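Side-chain contacts in periplasmic His/Glu/Gln/Arg/opine family-binding protein (PDB 3I6V), which binds lysine in this crystal and probably captures amino acids of the His/Glu/Gln/Arg/opine group in the periplasm for uptake by an ABC transporter: residues Met72-Glu77 / Ile82-Asn87; Met182-Arg185 / Leu191-Lys194; Ala114-Gly119 / Val174-Gly179. One frame throughout, in Å; residues are numbered along the deposited sequence.

Contact 1 of 3, residues Met72-Glu77 / Ile82-Asn87. With NA (sodium ion), chain C; LYS (lysine), chain B.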
ATOM      1  N   MET A  72      -0.879  -3.208  -1.670  1.00 20.46           N
ATOM      2  CA  MET A  72      -2.077  -3.988  -1.262  1.00 19.82           C
ATOM      3  C   MET A  72      -1.617  -5.206  -0.448  1.00 19.58           C
ATOM      4  O   MET A  72      -0.880  -6.030  -0.977  1.00 19.55           O
ATOM      5  CB  MET A  72      -2.851  -4.490  -2.493  1.00 18.15           C
ATOM      6  CG  MET A  72      -4.215  -5.257  -2.172  1.00 18.14           C
ATOM      7  SD  MET A  72      -5.194  -5.695  -3.620  1.00 10.30           S
ATOM      8  CE  MET A  72      -6.041  -4.151  -3.838  1.00 24.43           C
ATOM      9  N   SER A  73      -2.055  -5.297   0.806  1.00 18.77           N
ATOM     10  CA  SER A  73      -1.777  -6.454   1.638  1.00 19.54           C
ATOM     11  C   SER A  73      -2.478  -7.696   1.130  1.00 18.86           C
ATOM     12  O   SER A  73      -3.646  -7.646   0.691  1.00 18.31           O
ATOM     13  CB  SER A  73      -2.249  -6.198   3.071  1.00 20.22           C
ATOM     14  OG  SER A  73      -1.431  -5.188   3.673  1.00 19.84           O
ATOM     15  N   ILE A  74      -1.766  -8.811   1.205  1.00 18.76           N
ATOM     16  CA  ILE A  74      -2.337 -10.115   0.860  1.00 17.82           C
ATOM     17  C   ILE A  74      -3.314 -10.487   1.988  1.00 18.55           C
ATOM     18  O   ILE A  74      -2.909 -10.510   3.133  1.00 19.57           O
ATOM     19  CB  ILE A  74      -1.235 -11.162   0.775  1.00 18.88           C
ATOM     20  CG1 ILE A  74      -0.344 -10.894  -0.426  1.00 17.57           C
ATOM     21  CG2 ILE A  74      -1.850 -12.602   0.604  1.00 16.54           C
ATOM     22  CD1 ILE A  74       1.078 -11.537  -0.294  1.00 20.56           C
ATOM     23  N   THR A  75      -4.596 -10.722   1.685  1.00 18.02           N
ATOM     24  CA  THR A  75      -5.540 -11.162   2.720  1.00 18.29           C
ATOM     25  C   THR A  75      -6.459 -12.254   2.175  1.00 19.22           C
ATOM     26  O   THR A  75      -6.657 -12.371   0.950  1.00 19.34           O
ATOM     27  CB  THR A  75      -6.458 -10.050   3.229  1.00 17.78           C
ATOM     28  OG1 THR A  75      -7.402  -9.728   2.192  1.00 18.73           O
ATOM     29  CG2 THR A  75      -5.651  -8.793   3.633  1.00 17.43           C
ATOM     30  N   ASP A  76      -7.047 -13.023   3.091  1.00 20.53           N
ATOM     31  CA  ASP A  76      -7.939 -14.147   2.718  1.00 21.31           C
ATOM     32  C   ASP A  76      -9.181 -13.591   2.071  1.00 20.13           C
ATOM     33  O   ASP A  76      -9.686 -14.168   1.122  1.00 18.33           O
ATOM     34  CB  ASP A  76      -8.368 -14.990   3.935  1.00 23.02           C
ATOM     35  CG  ASP A  76      -7.231 -15.856   4.483  1.00 29.19           C
ATOM     36  OD1 ASP A  76      -6.233 -16.082   3.764  1.00 32.49           O
ATOM     37  OD2 ASP A  76      -7.324 -16.301   5.648  1.00 34.51           O
ATOM     38  N   GLU A  77      -9.652 -12.450   2.586  1.00 19.70           N
ATOM     39  CA  GLU A  77     -10.861 -11.807   2.044  1.00 19.29           C
ATOM     40  C   GLU A  77     -10.670 -11.393   0.586  1.00 19.16           C
ATOM     41  O   GLU A  77     -11.602 -11.514  -0.244  1.00 19.00           O
ATOM     42  CB  GLU A  77     -11.290 -10.601   2.934  1.00 19.65           C
ATOM     43  CG  GLU A  77     -12.304  -9.662   2.239  1.00 22.70           C
ATOM     44  CD  GLU A  77     -12.901  -8.618   3.171  1.00 24.01           C
ATOM     45  OE1 GLU A  77     -12.491  -8.545   4.358  1.00 21.70           O
ATOM     46  OE2 GLU A  77     -13.777  -7.869   2.701  1.00 23.01           O
ATOM     47  N   ILE A  82      -9.536 -12.276  -6.167  1.00 17.90           N
ATOM     48  CA  ILE A  82      -8.324 -12.172  -6.980  1.00 18.01           C
ATOM     49  C   ILE A  82      -7.273 -13.129  -6.422  1.00 17.73           C
ATOM     50  O   ILE A  82      -7.501 -13.689  -5.349  1.00 17.12           O
ATOM     51  CB  ILE A  82      -7.741 -10.702  -6.975  1.00 17.41           C
ATOM     52  CG1 ILE A  82      -7.371 -10.271  -5.565  1.00 18.15           C
ATOM     53  CG2 ILE A  82      -8.748  -9.711  -7.623  1.00 19.50           C
ATOM     54  CD1 ILE A  82      -6.473  -8.983  -5.509  1.00 20.87           C
ATOM     55  N   ASP A  83      -6.135 -13.267  -7.108  1.00 17.20           N
ATOM     56  CA  ASP A  83      -5.005 -14.074  -6.629  1.00 18.76           C
ATOM     57  C   ASP A  83      -3.762 -13.207  -6.424  1.00 19.30           C
ATOM     58  O   ASP A  83      -3.527 -12.260  -7.173  1.00 20.10           O
ATOM     59  CB  ASP A  83      -4.665 -15.176  -7.636  1.00 17.92           C
ATOM     60  CG  ASP A  83      -5.523 -16.448  -7.466  1.00 21.09           C
ATOM     61  OD1 ASP A  83      -6.339 -16.592  -6.510  1.00 22.55           O
ATOM     62  OD2 ASP A  83      -5.402 -17.318  -8.356  1.00 25.53           O
ATOM     63  N   PHE A  84      -2.970 -13.527  -5.413  1.00 19.25           N
ATOM     64  CA  PHE A  84      -1.765 -12.728  -5.099  1.00 19.21           C
ATOM     65  C   PHE A  84      -0.475 -13.484  -5.445  1.00 19.48           C
ATOM     66  O   PHE A  84      -0.440 -14.718  -5.354  1.00 18.72           O
ATOM     67  CB  PHE A  84      -1.729 -12.395  -3.610  1.00 19.14           C
ATOM     68  CG  PHE A  84      -2.739 -11.361  -3.181  1.00 19.07           C
ATOM     69  CD1 PHE A  84      -3.948 -11.757  -2.619  1.00 18.37           C
ATOM     70  CD2 PHE A  84      -2.450  -9.989  -3.297  1.00 21.59           C
ATOM     71  CE1 PHE A  84      -4.895 -10.814  -2.197  1.00 20.07           C
ATOM     72  CE2 PHE A  84      -3.376  -9.020  -2.866  1.00 21.17           C
ATOM     73  CZ  PHE A  84      -4.598  -9.426  -2.317  1.00 20.75           C
ATOM     74  N   THR A  85       0.569 -12.752  -5.837  1.00 19.26           N
ATOM     75  CA  THR A  85       1.946 -13.272  -5.796  1.00 19.34           C
ATOM     76  C   THR A  85       2.336 -13.440  -4.341  1.00 19.34           C
ATOM     77  O   THR A  85       1.591 -13.033  -3.452  1.00 19.39           O
ATOM     78  CB  THR A  85       2.966 -12.266  -6.455  1.00 19.20           C
ATOM     79  OG1 THR A  85       3.001 -11.032  -5.706  1.00 19.21           O
ATOM     80  CG2 THR A  85       2.610 -11.981  -7.889  1.00 16.32           C
ATOM     81  N   GLN A  86       3.524 -13.989  -4.088  1.00 19.60           N
ATOM     82  CA  GLN A  86       4.151 -13.886  -2.790  1.00 20.32           C
ATOM     83  C   GLN A  86       4.330 -12.399  -2.427  1.00 20.57           C
ATOM     84  O   GLN A  86       4.285 -11.534  -3.311  1.00 19.67           O
ATOM     85  CB  GLN A  86       5.544 -14.545  -2.851  1.00 21.28           C
ATOM     86  CG  GLN A  86       6.496 -13.798  -3.817  1.00 21.80           C
ATOM     87  CD  GLN A  86       7.787 -14.565  -4.009  1.00 24.00           C
ATOM     88  OE1 GLN A  86       8.593 -14.709  -3.083  1.00 25.46           O
ATOM     89  NE2 GLN A  86       7.964 -15.087  -5.193  1.00 22.84           N
ATOM     90  N   ASN A  87       4.566 -12.104  -1.151  1.00 20.79           N
ATOM     91  CA  ASN A  87       4.793 -10.713  -0.788  1.00 22.28           C
ATOM     92  C   ASN A  87       6.125 -10.153  -1.402  1.00 22.35           C
ATOM     93  O   ASN A  87       7.047 -10.916  -1.740  1.00 21.43           O
ATOM     94  CB  ASN A  87       4.630 -10.437   0.722  1.00 21.58           C
ATOM     95  CG  ASN A  87       5.617 -11.219   1.637  1.00 24.79           C
ATOM     96  OD1 ASN A  87       6.791 -11.473   1.311  1.00 26.68           O
ATOM     97  ND2 ASN A  87       5.132 -11.543   2.823  1.00 23.34           N
TER
HETATM   98 NA    NA C 279      -8.180 -16.021  -5.072  1.00 17.71          NA
HETATM   99  N   LYS B   1      -1.813  -2.426   2.968  1.00 19.25           N
HETATM  100  CA  LYS B   1      -3.165  -1.922   3.379  1.00 19.15           C
HETATM  101  C   LYS B   1      -4.267  -2.703   2.698  1.00 19.85           C
HETATM  102  O   LYS B   1      -3.961  -3.509   1.807  1.00 20.69           O
HETATM  103  CB  LYS B   1      -3.304  -0.415   3.052  1.00 18.75           C
HETATM  104  CG  LYS B   1      -3.321  -0.073   1.562  1.00 17.98           C
HETATM  105  CD  LYS B   1      -3.386   1.482   1.371  1.00 20.74           C
HETATM  106  CE  LYS B   1      -3.490   1.913  -0.138  1.00 20.73           C
HETATM  107  NZ  LYS B   1      -3.439   3.459  -0.255  1.00 20.25           N
HETATM  108  OXT LYS B   1      -5.478  -2.523   3.012  1.00 20.47           O
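Ile82 sends its CD1 to the sulfur of Met72, with 4.0 Å between Ile82 CD1 and Met72 SD. Both side chains also rest on helix 56-61. The carbonyl of Ile82 turns to a sodium ion, as does the next side chain: Asp83 OD1 lies 2.4 Å from the metal. Asp79 and Glu186 complete the site.

Phe84 and Ile74 carry the contact together. The CG of Phe84 stands anti to the carbonyl carbon (chi1 -73°), which brings the ring under the backbone of Ile74. Ile74 CA sits over the ring centre in a CH-pi contact, 3.9 Å from the Phe84 centroid and 6° off the normal. Over the same face, Ile74 CG1 lies near Phe84 CD2 and Ile74 CG2 near Phe84 CD1. Met72 comes in at the edge: its CG lies in the ring plane. Its SD makes an oblique Met-aromatic contact, 3.9 Å from Phe84 CE2.

Beyond the ring, Ile74 CD1 reaches Thr85 O at 3.5 Å. It also meets Asn87, with 3.9 Å from Ile74 CD1 to Asn87 CB.

Ser73 faces the other way, to the bound lysine. Ser73 N donates to the ligand O at 2.8 Å, and Ser73 OG accepts from the ligand N at 2.9 Å. Met72 and Ser73 line the lysine pocket of this family 3 solute-binding protein, and Phe84 packs behind that loop.

Contact 2 of 3, residues Met182-Arg185 / Leu191-Lys194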
ATOM      1  N   MET A 182       1.426  -8.514  -5.288  1.00 19.52           N
ATOM      2  CA  MET A 182       0.726  -8.074  -6.510  1.00 19.84           C
ATOM      3  C   MET A 182      -0.527  -8.879  -6.648  1.00 19.88           C
ATOM      4  O   MET A 182      -0.518 -10.118  -6.413  1.00 19.19           O
ATOM      5  CB  MET A 182       1.572  -8.315  -7.793  1.00 19.23           C
ATOM      6  CG  MET A 182       2.898  -7.530  -7.889  1.00 23.29           C
ATOM      7  SD  MET A 182       3.972  -7.912  -9.349  1.00 18.09           S
ATOM      8  CE  MET A 182       2.659  -7.877 -10.564  1.00 18.29           C
ATOM      9  N   GLY A 183      -1.582  -8.212  -7.085  1.00 18.91           N
ATOM     10  CA  GLY A 183      -2.855  -8.865  -7.330  1.00 19.03           C
ATOM     11  C   GLY A 183      -3.040  -9.084  -8.824  1.00 19.83           C
ATOM     12  O   GLY A 183      -2.644  -8.251  -9.636  1.00 19.16           O
ATOM     13  N   LEU A 184      -3.605 -10.227  -9.196  1.00 19.38           N
ATOM     14  CA  LEU A 184      -3.941 -10.529 -10.589  1.00 19.50           C
ATOM     15  C   LEU A 184      -5.266 -11.257 -10.655  1.00 19.46           C
ATOM     16  O   LEU A 184      -5.720 -11.800  -9.641  1.00 18.96           O
ATOM     17  CB  LEU A 184      -2.894 -11.451 -11.227  1.00 19.37           C
ATOM     18  CG  LEU A 184      -1.495 -10.839 -11.374  1.00 20.94           C
ATOM     19  CD1 LEU A 184      -0.648 -11.261 -10.175  1.00 17.44           C
ATOM     20  CD2 LEU A 184      -0.887 -11.346 -12.674  1.00 20.74           C
ATOM     21  N   ARG A 185      -5.845 -11.344 -11.854  1.00 18.59           N
ATOM     22  CA  ARG A 185      -7.100 -12.080 -12.000  1.00 19.06           C
ATOM     23  C   ARG A 185      -6.828 -13.551 -11.692  1.00 19.15           C
ATOM     24  O   ARG A 185      -5.717 -14.051 -11.940  1.00 17.81           O
ATOM     25  CB  ARG A 185      -7.692 -11.969 -13.418  1.00 19.66           C
ATOM     26  CG  ARG A 185      -8.335 -10.575 -13.768  1.00 19.46           C
ATOM     27  CD  ARG A 185      -8.827 -10.576 -15.261  1.00 20.95           C
ATOM     28  NE  ARG A 185      -7.678 -10.581 -16.195  1.00 20.56           N
ATOM     29  CZ  ARG A 185      -6.955  -9.494 -16.491  1.00 22.24           C
ATOM     30  NH1 ARG A 185      -7.262  -8.311 -15.940  1.00 20.64           N
ATOM     31  NH2 ARG A 185      -5.921  -9.587 -17.323  1.00 20.97           N
ATOM     32  N   LEU A 191       0.721 -15.659 -15.967  1.00 23.74           N
ATOM     33  CA  LEU A 191       1.322 -14.328 -15.660  1.00 23.02           C
ATOM     34  C   LEU A 191       1.760 -14.185 -14.198  1.00 22.76           C
ATOM     35  O   LEU A 191       2.840 -13.631 -13.895  1.00 22.48           O
ATOM     36  CB  LEU A 191       0.347 -13.218 -16.036  1.00 22.17           C
ATOM     37  CG  LEU A 191       0.869 -11.767 -15.925  1.00 23.46           C
ATOM     38  CD1 LEU A 191       2.122 -11.570 -16.790  1.00 25.11           C
ATOM     39  CD2 LEU A 191      -0.237 -10.822 -16.378  1.00 25.27           C
ATOM     40  N   ARG A 192       0.937 -14.705 -13.272  1.00 22.30           N
ATOM     41  CA  ARG A 192       1.249 -14.626 -11.849  1.00 21.54           C
ATOM     42  C   ARG A 192       2.517 -15.414 -11.573  1.00 22.51           C
ATOM     43  O   ARG A 192       3.363 -14.972 -10.786  1.00 23.09           O
ATOM     44  CB  ARG A 192       0.066 -15.150 -10.996  1.00 21.93           C
ATOM     45  CG  ARG A 192       0.343 -15.264  -9.472  1.00 19.00           C
ATOM     46  CD  ARG A 192      -0.985 -15.450  -8.665  1.00 17.67           C
ATOM     47  NE  ARG A 192      -1.711 -16.654  -9.142  1.00 20.05           N
ATOM     48  CZ  ARG A 192      -1.393 -17.904  -8.809  1.00 21.67           C
ATOM     49  NH1 ARG A 192      -0.356 -18.139  -8.020  1.00 22.03           N
ATOM     50  NH2 ARG A 192      -2.094 -18.930  -9.295  1.00 22.57           N
ATOM     51  N   GLY A 193       2.652 -16.578 -12.222  1.00 23.02           N
ATOM     52  CA  GLY A 193       3.850 -17.402 -12.092  1.00 23.56           C
ATOM     53  C   GLY A 193       5.119 -16.675 -12.584  1.00 23.76           C
ATOM     54  O   GLY A 193       6.154 -16.777 -11.953  1.00 24.80           O
ATOM     55  N   LYS A 194       5.028 -15.942 -13.692  1.00 24.11           N
ATOM     56  CA  LYS A 194       6.156 -15.106 -14.187  1.00 24.87           C
ATOM     57  C   LYS A 194       6.572 -14.048 -13.172  1.00 24.64           C
ATOM     58  O   LYS A 194       7.768 -13.873 -12.862  1.00 24.00           O
ATOM     59  CB  LYS A 194       5.809 -14.443 -15.531  1.00 25.15           C
ATOM     60  CG  LYS A 194       5.902 -15.393 -16.714  1.00 27.40           C
ATOM     61  CD  LYS A 194       5.152 -14.839 -17.936  1.00 28.49           C
ATOM     62  CE  LYS A 194       5.283 -15.818 -19.103  1.00 33.26           C
ATOM     63  NZ  LYS A 194       4.900 -15.165 -20.361  1.00 35.85           N
TER
HETATM   64  O   HOH W   1      -3.725 -15.984 -11.014  1.00 20.36           O
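Leu184 lays its two methyl groups over the side chains of Leu191 and Arg192. This joins strand 180-184 to helix 189-204, so the contact is a strand-to-helix packing in one lobe of the periplasmic binding protein fold. The helix follows the strand after a short connection.

The two methyls divide the work. Leu184 CD2 goes to Leu191, 3.7 Å from Leu191 CG, and it also touches Leu191 CB and CD2. The two leucine side chains cross at about a right angle. The same methyl comes close to the helix backbone, with 3.9 Å between Leu184 CD2 and Arg192 N. Leu184 CD1 takes the other neighbour and lies 4.0 Å from Arg192 CB. The second torsion of Leu184 (chi2 96°), away from the usual staggered values, points CD2 at Leu191 and CD1 at Arg192. Replacing Leu184 by an alanine would probably open a gap beneath Leu191 CG and the aliphatic base of Arg192, and weaken the hold of the helix on the strand.

Leu184 also touches Thr85 and Thr67, so neighbouring strands enclose it further. Arg185, next in the chain, turns its guanidinium to salt bridges with Asp66 and Asp188.

Of the Arg192 side chain, CB and CG meet Leu184. The chain then bends at the third torsion (58°), on the way to the water-bound NE. The guanidinium has a long, weak ion pair with Asp83. One water bridges the two segments. It is hydrogen-bonded to Arg185 O at 2.9 Å, though other acceptors compete for its protons. It lies in the plane of the guanidinium, at the edge, and accepts from Arg192 NE at 2.8 Å.

Contact 3 of 3, residues Ala114-Gly119 / Val174-Gly179. With LYS (lysine), chain B.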
ATOM      1  N   ALA A 114     -11.921   0.521   2.006  1.00 20.81           N
ATOM      2  CA  ALA A 114     -11.469  -0.758   1.425  1.00 20.30           C
ATOM      3  C   ALA A 114     -10.039  -1.149   1.813  1.00 19.36           C
ATOM      4  O   ALA A 114      -9.294  -1.646   0.968  1.00 18.67           O
ATOM      5  CB  ALA A 114     -11.630  -0.760  -0.158  1.00 19.57           C
ATOM      6  N   THR A 115      -9.654  -0.915   3.071  1.00 18.99           N
ATOM      7  CA  THR A 115      -8.325  -1.329   3.534  1.00 19.41           C
ATOM      8  C   THR A 115      -8.437  -2.217   4.783  1.00 18.75           C
ATOM      9  O   THR A 115      -9.480  -2.249   5.455  1.00 17.94           O
ATOM     10  CB  THR A 115      -7.422  -0.121   3.916  1.00 18.97           C
ATOM     11  OG1 THR A 115      -8.046   0.634   4.943  1.00 18.85           O
ATOM     12  CG2 THR A 115      -7.101   0.784   2.671  1.00 18.96           C
ATOM     13  N   ILE A 116      -7.344  -2.893   5.117  1.00 19.15           N
ATOM     14  CA  ILE A 116      -7.341  -3.719   6.327  1.00 18.45           C
ATOM     15  C   ILE A 116      -7.457  -2.807   7.536  1.00 18.68           C
ATOM     16  O   ILE A 116      -8.025  -3.199   8.564  1.00 17.65           O
ATOM     17  CB  ILE A 116      -6.108  -4.628   6.390  1.00 18.91           C
ATOM     18  CG1 ILE A 116      -4.812  -3.805   6.422  1.00 17.79           C
ATOM     19  CG2 ILE A 116      -6.115  -5.575   5.174  1.00 18.60           C
ATOM     20  CD1 ILE A 116      -3.537  -4.613   6.276  1.00 20.85           C
ATOM     21  N   GLN A 117      -6.951  -1.573   7.394  1.00 19.69           N
ATOM     22  CA  GLN A 117      -7.001  -0.593   8.508  1.00 18.34           C
ATOM     23  C   GLN A 117      -8.428  -0.175   8.770  1.00 19.10           C
ATOM     24  O   GLN A 117      -8.877  -0.166   9.929  1.00 20.00           O
ATOM     25  CB  GLN A 117      -6.073   0.614   8.258  1.00 19.11           C
ATOM     26  CG  GLN A 117      -4.577   0.264   8.429  1.00 17.61           C
ATOM     27  CD  GLN A 117      -3.982  -0.354   7.166  1.00 17.70           C
ATOM     28  OE1 GLN A 117      -4.647  -0.390   6.123  1.00 18.07           O
ATOM     29  NE2 GLN A 117      -2.732  -0.851   7.251  1.00 19.49           N
ATOM     30  N   ALA A 118      -9.171   0.132   7.710  1.00 18.58           N
ATOM     31  CA  ALA A 118     -10.603   0.378   7.873  1.00 18.28           C
ATOM     32  C   ALA A 118     -11.318  -0.837   8.503  1.00 18.84           C
ATOM     33  O   ALA A 118     -12.145  -0.657   9.377  1.00 18.40           O
ATOM     34  CB  ALA A 118     -11.271   0.732   6.535  1.00 17.79           C
ATOM     35  N   GLY A 119     -11.022  -2.044   8.049  1.00 18.57           N
ATOM     36  CA  GLY A 119     -11.638  -3.257   8.657  1.00 20.29           C
ATOM     37  C   GLY A 119     -11.371  -3.385  10.164  1.00 20.62           C
ATOM     38  O   GLY A 119     -12.272  -3.712  10.942  1.00 20.76           O
ATOM     39  N   VAL A 174       0.141  -2.020  15.382  1.00 32.36           N
ATOM     40  CA  VAL A 174      -0.735  -3.193  15.244  1.00 31.43           C
ATOM     41  C   VAL A 174      -0.299  -3.960  13.987  1.00 31.85           C
ATOM     42  O   VAL A 174      -0.247  -3.388  12.884  1.00 30.17           O
ATOM     43  CB  VAL A 174      -2.228  -2.791  15.118  1.00 31.19           C
ATOM     44  CG1 VAL A 174      -3.150  -4.030  15.050  1.00 31.59           C
ATOM     45  CG2 VAL A 174      -2.661  -1.853  16.253  1.00 32.27           C
ATOM     46  N   PRO A 175       0.010  -5.267  14.125  1.00 31.99           N
ATOM     47  CA  PRO A 175       0.367  -6.014  12.902  1.00 32.04           C
ATOM     48  C   PRO A 175      -0.897  -6.384  12.121  1.00 31.58           C
ATOM     49  O   PRO A 175      -1.834  -6.925  12.702  1.00 31.76           O
ATOM     50  CB  PRO A 175       1.088  -7.270  13.440  1.00 32.88           C
ATOM     51  CG  PRO A 175       1.283  -7.022  14.943  1.00 33.46           C
ATOM     52  CD  PRO A 175       0.130  -6.103  15.330  1.00 32.82           C
ATOM     53  N   LEU A 176      -0.959  -6.072  10.825  1.00 30.61           N
ATOM     54  CA  LEU A 176      -2.144  -6.420  10.038  1.00 30.00           C
ATOM     55  C   LEU A 176      -1.731  -6.878   8.677  1.00 30.12           C
ATOM     56  O   LEU A 176      -0.900  -6.210   8.037  1.00 29.30           O
ATOM     57  CB  LEU A 176      -3.096  -5.204   9.889  1.00 29.34           C
ATOM     58  CG  LEU A 176      -3.985  -4.768  11.031  1.00 27.12           C
ATOM     59  CD1 LEU A 176      -4.790  -3.484  10.648  1.00 22.61           C
ATOM     60  CD2 LEU A 176      -4.964  -5.918  11.452  1.00 24.93           C
ATOM     61  N   GLY A 177      -2.283  -8.023   8.226  1.00 29.38           N
ATOM     62  CA  GLY A 177      -2.185  -8.407   6.814  1.00 27.78           C
ATOM     63  C   GLY A 177      -0.932  -9.201   6.488  1.00 28.62           C
ATOM     64  O   GLY A 177      -0.016  -9.290   7.309  1.00 27.96           O
ATOM     65  N   GLY A 178      -0.881  -9.761   5.278  1.00 28.06           N
ATOM     66  CA  GLY A 178       0.153 -10.718   4.918  1.00 27.28           C
ATOM     67  C   GLY A 178       1.382 -10.185   4.186  1.00 26.43           C
ATOM     68  O   GLY A 178       2.064 -10.939   3.504  1.00 26.47           O
ATOM     69  N   GLY A 179       1.690  -8.907   4.329  1.00 25.03           N
ATOM     70  CA  GLY A 179       2.737  -8.348   3.489  1.00 23.27           C
ATOM     71  C   GLY A 179       2.075  -7.879   2.195  1.00 22.75           C
ATOM     72  O   GLY A 179       1.014  -8.367   1.826  1.00 21.28           O
TER
HETATM   73  N   LYS B   1      -1.813  -2.426   2.968  1.00 19.25           N
HETATM   74  CA  LYS B   1      -3.165  -1.922   3.379  1.00 19.15           C
HETATM   75  C   LYS B   1      -4.267  -2.703   2.698  1.00 19.85           C
HETATM   76  O   LYS B   1      -3.961  -3.509   1.807  1.00 20.69           O
HETATM   77  CB  LYS B   1      -3.304  -0.415   3.052  1.00 18.75           C
HETATM   78  CG  LYS B   1      -3.321  -0.073   1.562  1.00 17.98           C
HETATM   79  CD  LYS B   1      -3.386   1.482   1.371  1.00 20.74           C
HETATM   80  CE  LYS B   1      -3.490   1.913  -0.138  1.00 20.73           C
HETATM   81  NZ  LYS B   1      -3.439   3.459  -0.255  1.00 20.25           N
HETATM   82  OXT LYS B   1      -5.478  -2.523   3.012  1.00 20.47           O
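Ile116 places CG1 between its backbone N and carbonyl carbon (chi1 61°), and the extended second torsion (-171°) then carries CD1 out to Leu176. The contact belongs to the ligand-binding cleft of the periplasmic binding protein fold. Ile116 CD1 ends 3.7 Å from Leu176 CB and 3.6 Å from Leu176 O. The two side chains slide past each other in opposite directions. Leu176 in turn puts its CD1 beside the helix backbone, 3.9 Å from Ile116 O.

The first turn of helix 116-123 packs here on the chain that leaves strand 172-175. Phe150 and Tyr120 also touch Leu176. Gly177 passes close to the isoleucine, with Gly177 CA 4.1 Å from Ile116 CD1. A CB on that glycine would collide with the same methyl.

The helix start is capped by Thr115, whose OG1 accepts a nearly straight bond from Ala118 N at 3.0 Å. Thr115 OG1 is also bonded to Gln112 O. A bend at the second torsion of Gln117 lays its amide by the ligand: OE1 packs 3.4 Å from CB of the bound lysine, and NE2 is hydrogen-bonded to Ser94 OG.

The ligand carboxylate sits at this helix N-terminus, which would probably favour its negative charge. There Ile116 N donates to the ligand OXT at 2.8 Å, with an N-H...O angle of 158°.

In the fold
Along the chain the order is contact 1, contact 3, contact 2. Contacts 1 and 2 share the antiparallel sheet of strands 83-89 and 180-184, and their centres are about 10 Å apart. The backbones of Asp83 and Thr85 pair there with Leu184 and Met182. Contact 3 lies on the side of the larger mixed sheet, its centre about 12 Å from the centre of contact 1 and about 21 Å from that of contact 2. Residues 176-179 lead from one sheet to the other and bond to Ile74 on the way. Contacts 1 and 3 both hold the ligand carboxylate, so lysine is gripped from two sides of the cleft. Contact 2 does not touch the ligand and lies farther out in the same lobe as contact 1.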